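PDB 4R36: putative acyl-[acyl-carrier-protein]--UDP-N-acetylglucosamine O-acyltransferase from Bacteroides fragilis, which probably transfers an acyl chain from acyl carrier protein to UDP-N-acetylglucosamine, the first step of lipid A synthesis in this family. Local coordinates for residues T152-A155 and G156-I160; A231-I234 and I235-G239. All blocks are in the same frame, centred on the assembly; numbering follows the deposited sequence.

Contact 1 of 2, residues T152-A155 and G156-I160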
ATOM      1  N   THR A 152      -2.582   2.278   5.609  1.00 13.19           N
ATOM      2  CA  THR A 152      -2.785   3.719   5.757  1.00 14.00           C
ATOM      3  C   THR A 152      -1.481   4.403   6.098  1.00 14.67           C
ATOM      4  O   THR A 152      -0.666   3.841   6.841  1.00 13.85           O
ATOM      5  CB  THR A 152      -3.924   3.980   6.725  1.00 15.05           C
ATOM      6  OG1 THR A 152      -5.129   3.767   5.994  1.00 13.63           O
ATOM      7  CG2 THR A 152      -3.893   5.368   7.312  1.00 15.00           C
ATOM      8  N   LYS A 153      -1.273   5.584   5.528  1.00 14.29           N
ATOM      9  CA  LYS A 153      -0.024   6.356   5.675  1.00 15.28           C
ATOM     10  C   LYS A 153      -0.279   7.659   6.439  1.00 17.60           C
ATOM     11  O   LYS A 153      -1.125   8.550   6.028  1.00 17.68           O
ATOM     12  CB  LYS A 153       0.625   6.642   4.316  1.00 16.37           C
ATOM     13  CG  LYS A 153       0.579   5.457   3.323  1.00 16.65           C
ATOM     14  CD  LYS A 153       1.468   4.357   3.898  1.00 16.69           C
ATOM     15  CE  LYS A 153       1.633   3.202   2.891  1.00 16.50           C
ATOM     16  NZ  LYS A 153       2.209   2.010   3.516  1.00 15.70           N
ATOM     17  N   MET A 154       0.324   7.739   7.615  1.00 16.07           N
ATOM     18  CA  MET A 154       0.263   8.947   8.435  1.00 17.14           C
ATOM     19  C   MET A 154       1.565   9.699   8.345  1.00 18.16           C
ATOM     20  O   MET A 154       2.623   9.182   8.745  1.00 16.99           O
ATOM     21  CB  MET A 154      -0.081   8.559   9.852  1.00 18.80           C
ATOM     22  CG  MET A 154      -1.605   8.193   9.939  1.00 22.63           C
ATOM     23  SD  MET A 154      -1.908   7.258  11.386  1.00 26.58           S
ATOM     24  CE  MET A 154      -1.227   5.645  10.888  1.00 24.64           C
ATOM     25  N   ALA A 155       1.507  10.879   7.733  1.00 16.98           N
ATOM     26  CA  ALA A 155       2.680  11.657   7.414  1.00 16.61           C
ATOM     27  C   ALA A 155       3.215  12.372   8.693  1.00 16.05           C
ATOM     28  O   ALA A 155       2.738  12.173   9.823  1.00 16.11           O
ATOM     29  CB  ALA A 155       2.367  12.649   6.289  1.00 18.76           C
ATOM     30  N   GLY A 156       4.275  13.152   8.500  1.00 16.56           N
ATOM     31  CA  GLY A 156       4.975  13.776   9.598  1.00 18.58           C
ATOM     32  C   GLY A 156       4.088  14.636  10.479  1.00 17.11           C
ATOM     33  O   GLY A 156       3.253  15.382   9.951  1.00 17.45           O
ATOM     34  N   GLU A 157       4.269  14.503  11.784  1.00 16.65           N
ATOM     35  CA  GLU A 157       3.682  15.406  12.759  1.00 18.08           C
ATOM     36  C   GLU A 157       2.151  15.480  12.710  1.00 18.84           C
ATOM     37  O   GLU A 157       1.562  16.489  13.083  1.00 17.53           O
ATOM     38  CB  GLU A 157       4.280  16.851  12.618  1.00 20.43           C
ATOM     39  CG  GLU A 157       5.783  16.918  12.845  1.00 23.29           C
ATOM     40  CD  GLU A 157       6.449  18.259  12.619  1.00 28.18           C
ATOM     41  OE1 GLU A 157       6.283  19.143  13.488  1.00 25.89           O
ATOM     42  OE2 GLU A 157       7.187  18.389  11.595  1.00 28.68           O
ATOM     43  N   ILE A 158       1.503  14.404  12.328  1.00 16.82           N
ATOM     44  CA  ILE A 158       0.066  14.319  12.420  1.00 16.34           C
ATOM     45  C   ILE A 158      -0.369  14.004  13.845  1.00 16.40           C
ATOM     46  O   ILE A 158       0.448  13.666  14.725  1.00 15.51           O
ATOM     47  CB  ILE A 158      -0.523  13.258  11.457  1.00 18.07           C
ATOM     48  CG1 ILE A 158      -0.040  11.843  11.758  1.00 16.60           C
ATOM     49  CG2 ILE A 158      -0.219  13.658  10.020  1.00 18.67           C
ATOM     50  CD1 ILE A 158      -0.776  11.026  12.821  1.00 18.14           C
ATOM     51  N   ILE A 159      -1.654  14.213  14.097  1.00 15.04           N
ATOM     52  CA  ILE A 159      -2.264  13.903  15.338  1.00 14.20           C
ATOM     53  C   ILE A 159      -3.567  13.151  15.117  1.00 14.92           C
ATOM     54  O   ILE A 159      -4.449  13.590  14.371  1.00 14.72           O
ATOM     55  CB  ILE A 159      -2.541  15.151  16.191  1.00 16.26           C
ATOM     56  CG1 ILE A 159      -1.218  15.869  16.522  1.00 17.37           C
ATOM     57  CG2 ILE A 159      -3.352  14.801  17.484  1.00 17.16           C
ATOM     58  CD1 ILE A 159      -1.503  17.231  17.187  1.00 19.12           C
ATOM     59  N   ILE A 160      -3.722  12.026  15.808  1.00 15.51           N
ATOM     60  CA  ILE A 160      -4.973  11.280  15.780  1.00 16.13           C
ATOM     61  C   ILE A 160      -5.468  11.229  17.240  1.00 15.90           C
ATOM     62  O   ILE A 160      -4.762  10.752  18.139  1.00 18.43           O
ATOM     63  CB  ILE A 160      -4.862   9.839  15.261  1.00 16.02           C
ATOM     64  CG1 ILE A 160      -4.070   9.637  13.980  1.00 18.40           C
ATOM     65  CG2 ILE A 160      -6.224   9.098  15.278  1.00 15.79           C
ATOM     66  CD1 ILE A 160      -4.572  10.226  12.769  1.00 20.55           C
TER
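With CG1 of Ile158 set between its own backbone N and carbonyl carbon (chi1 62°) and CG of Met154 turned anti to its carbonyl carbon (chi1 -75°), two side chains from either end of a tight corner meet inside it. Ile158 CG1 comes to 3.8 Å from Met154 CB, and its CD1 carries on past the same carbon at 3.9 Å. The two side chains cross at about a right angle. The other branch, Ile158 CG2, is set against the backbone and lies 3.3 Å from Ala155 O. The nearly extended chi2 of the methionine carries its sulfur on to the next inward residue: Met154 SD is 4.1 Å from Ile160 CG1, again in a crossed approach. The corner itself is a type II beta turn from Ala155 to Ile158, in which Glu157 takes left-handed backbone angles and its CB points away from residues 152-155. Such turns join the short strands of a left-handed parallel beta helix, here 153-154 and 159-160, which belong to different faces of the prism. Met154, Ile158 and Ile160 all point into its apolar interior, where Met172 from the following coil touches each of them and Ile142 from the preceding coil meets Met154 and Ile160. The side chain of Ala155 lies about 4 Å from that of Gln174, a UDP-N-acetylglucosamine-binding residue. Lys153 NZ forms a salt bridge with Glu132 of a second subunit, which ties this coil to the trimer.

Contact 2 of 2, residues A231-I234 and I235-G239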
ATOM      1  N   ALA A 231     -25.366  19.907  15.530  1.00 17.58           N
ATOM      2  CA  ALA A 231     -24.211  20.796  15.418  1.00 17.09           C
ATOM      3  C   ALA A 231     -23.602  20.752  13.992  1.00 16.37           C
ATOM      4  O   ALA A 231     -23.283  21.790  13.409  1.00 17.14           O
ATOM      5  CB  ALA A 231     -23.166  20.439  16.459  1.00 18.32           C
ATOM      6  N   TYR A 232     -23.479  19.556  13.425  1.00 16.78           N
ATOM      7  CA  TYR A 232     -22.916  19.461  12.083  1.00 16.98           C
ATOM      8  C   TYR A 232     -23.798  19.907  10.953  1.00 16.61           C
ATOM      9  O   TYR A 232     -23.293  20.356   9.921  1.00 17.27           O
ATOM     10  CB  TYR A 232     -22.315  18.084  11.835  1.00 17.20           C
ATOM     11  CG  TYR A 232     -20.981  17.932  12.527  1.00 14.95           C
ATOM     12  CD1 TYR A 232     -19.889  18.649  12.114  1.00 15.11           C
ATOM     13  CD2 TYR A 232     -20.819  17.046  13.606  1.00 13.86           C
ATOM     14  CE1 TYR A 232     -18.667  18.578  12.802  1.00 15.01           C
ATOM     15  CE2 TYR A 232     -19.596  16.891  14.250  1.00 13.40           C
ATOM     16  CZ  TYR A 232     -18.505  17.653  13.824  1.00 15.25           C
ATOM     17  OH  TYR A 232     -17.257  17.568  14.391  1.00 15.46           O
ATOM     18  N   ARG A 233     -25.099  19.840  11.133  1.00 18.40           N
ATOM     19  CA  ARG A 233     -26.038  20.550  10.211  1.00 20.25           C
ATOM     20  C   ARG A 233     -25.815  22.013  10.212  1.00 18.17           C
ATOM     21  O   ARG A 233     -25.808  22.632   9.189  1.00 20.67           O
ATOM     22  CB  ARG A 233     -27.527  20.273  10.507  1.00 23.37           C
ATOM     23  CG  ARG A 233     -27.946  18.882  10.243  1.00 29.96           C
ATOM     24  CD  ARG A 233     -29.428  18.571  10.590  1.00 33.38           C
ATOM     25  NE  ARG A 233     -29.560  17.113  10.513  1.00 39.30           N
ATOM     26  CZ  ARG A 233     -29.908  16.267  11.487  1.00 48.00           C
ATOM     27  NH1 ARG A 233     -30.245  16.691  12.702  1.00 56.01           N
ATOM     28  NH2 ARG A 233     -29.945  14.956  11.225  1.00 55.28           N
ATOM     29  N   ILE A 234     -25.606  22.609  11.385  1.00 19.28           N
ATOM     30  CA  ILE A 234     -25.274  23.991  11.467  1.00 18.53           C
ATOM     31  C   ILE A 234     -23.932  24.266  10.811  1.00 18.98           C
ATOM     32  O   ILE A 234     -23.789  25.237  10.116  1.00 20.55           O
ATOM     33  CB  ILE A 234     -25.261  24.501  12.927  1.00 18.97           C
ATOM     34  CG1 ILE A 234     -26.694  24.543  13.462  1.00 22.29           C
ATOM     35  CG2 ILE A 234     -24.621  25.893  13.023  1.00 22.38           C
ATOM     36  CD1 ILE A 234     -26.770  24.581  14.983  1.00 21.20           C
ATOM     37  N   ILE A 235     -22.931  23.441  11.091  1.00 16.32           N
ATOM     38  CA  ILE A 235     -21.598  23.714  10.607  1.00 17.02           C
ATOM     39  C   ILE A 235     -21.469  23.552   9.087  1.00 16.80           C
ATOM     40  O   ILE A 235     -20.866  24.366   8.427  1.00 17.68           O
ATOM     41  CB  ILE A 235     -20.544  22.836  11.383  1.00 17.83           C
ATOM     42  CG1 ILE A 235     -20.414  23.354  12.800  1.00 16.43           C
ATOM     43  CG2 ILE A 235     -19.165  22.885  10.714  1.00 18.28           C
ATOM     44  CD1 ILE A 235     -19.903  22.343  13.785  1.00 17.78           C
ATOM     45  N   TYR A 236     -22.032  22.495   8.549  1.00 16.66           N
ATOM     46  CA  TYR A 236     -21.794  22.154   7.169  1.00 19.14           C
ATOM     47  C   TYR A 236     -22.970  22.505   6.268  1.00 23.39           C
ATOM     48  O   TYR A 236     -22.742  22.673   5.091  1.00 24.06           O
ATOM     49  CB  TYR A 236     -21.520  20.660   7.006  1.00 18.80           C
ATOM     50  CG  TYR A 236     -20.101  20.295   7.313  1.00 18.91           C
ATOM     51  CD1 TYR A 236     -19.039  20.632   6.435  1.00 20.25           C
ATOM     52  CD2 TYR A 236     -19.792  19.596   8.427  1.00 20.09           C
ATOM     53  CE1 TYR A 236     -17.726  20.301   6.734  1.00 18.62           C
ATOM     54  CE2 TYR A 236     -18.458  19.256   8.739  1.00 21.21           C
ATOM     55  CZ  TYR A 236     -17.437  19.591   7.880  1.00 20.56           C
ATOM     56  OH  TYR A 236     -16.109  19.222   8.208  1.00 18.75           O
ATOM     57  N   GLN A 237     -24.196  22.578   6.772  1.00 21.18           N
ATOM     58  CA  GLN A 237     -25.379  22.619   5.878  1.00 21.34           C
ATOM     59  C   GLN A 237     -26.242  23.866   6.077  1.00 25.46           C
ATOM     60  O   GLN A 237     -27.327  23.908   5.613  1.00 29.51           O
ATOM     61  CB  GLN A 237     -26.227  21.371   6.098  1.00 21.63           C
ATOM     62  CG  GLN A 237     -25.388  20.145   5.783  1.00 24.08           C
ATOM     63  CD  GLN A 237     -26.071  18.833   5.969  1.00 30.06           C
ATOM     64  OE1 GLN A 237     -26.539  18.503   7.027  1.00 32.85           O
ATOM     65  NE2 GLN A 237     -26.078  18.043   4.928  1.00 38.06           N
ATOM     66  N   SER A 238     -25.740  24.921   6.672  1.00 24.26           N
ATOM     67  CA  SER A 238     -26.574  26.071   6.941  1.00 24.81           C
ATOM     68  C   SER A 238     -26.077  27.310   6.242  1.00 27.06           C
ATOM     69  O   SER A 238     -26.637  28.363   6.433  1.00 26.96           O
ATOM     70  CB  SER A 238     -26.600  26.323   8.400  1.00 24.67           C
ATOM     71  OG  SER A 238     -27.175  25.127   8.966  1.00 32.09           O
ATOM     72  N   GLY A 239     -25.019  27.191   5.457  1.00 23.88           N
ATOM     73  CA  GLY A 239     -24.484  28.309   4.709  1.00 25.67           C
ATOM     74  C   GLY A 239     -23.736  29.303   5.550  1.00 26.19           C
ATOM     75  O   GLY A 239     -23.438  30.394   5.109  1.00 26.45           O
TER
HETATM   76  O   HOH W   1     -22.995  26.082   7.398  1.00 23.39           O
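Ala231 begins the contact through its carbonyl, which accepts Ile235 N at 2.9 Å in the carbonyl plane. Ile235 CG1 and CD1 run along that carbonyl, CG1 3.3 Å from Ala231 O. One residue on, Tyr232 and Tyr236 run alongside each other in a common direction. Tyr232 CD1 approaches the edge of the Tyr236 ring, 3.7 Å from CE2, while both hydroxyls are hydrogen-bonded farther off, Tyr232 OH to Pro196 O and Tyr236 OH to Ile274 O. Arg233 lends its aliphatic root to Gln237, with CG 3.5 Å from OE1 of that residue; its NH1 is hydrogen-bonded to Asn230 OD1 and salt-bridged to Glu226. Its carbonyl is gripped twice, from opposite faces of its plane: by Gln237 N at 2.9 Å and by Ser238 OG, also 2.9 Å from Arg233 O. The serine hydroxyl gets there because OG stands beside its own backbone N (chi1 -61°). Ile234 packs its side chain on helix 242-252, and a water joins Ile234 O and Ser238 N. Gly239, with positive phi, is the first residue to leave helical angles, and together these features mark the C-terminal end of an alpha helix, 222-237, in the C-terminal helical domain.

How the contacts relate
The two contacts illustrate how one chain builds two different architectures in series. Contact 1 comes first and sits about 7 Å from the centre of the chain, at a corner between two parallel sheets of the left-handed beta helix. Contact 2 opens only after the coils have ended, on helix 222-237 of the helical region, about 27 Å from contact 1 between centres. Their nearest atoms are about 13 Å apart, and they share neither strand nor helix. Gln174, which binds UDP-N-acetylglucosamine, is close to contact 1, whereas contact 2 is packing within the helical region, with the substrate-binding Asn211 about 9 Å from Tyr232 between side chains.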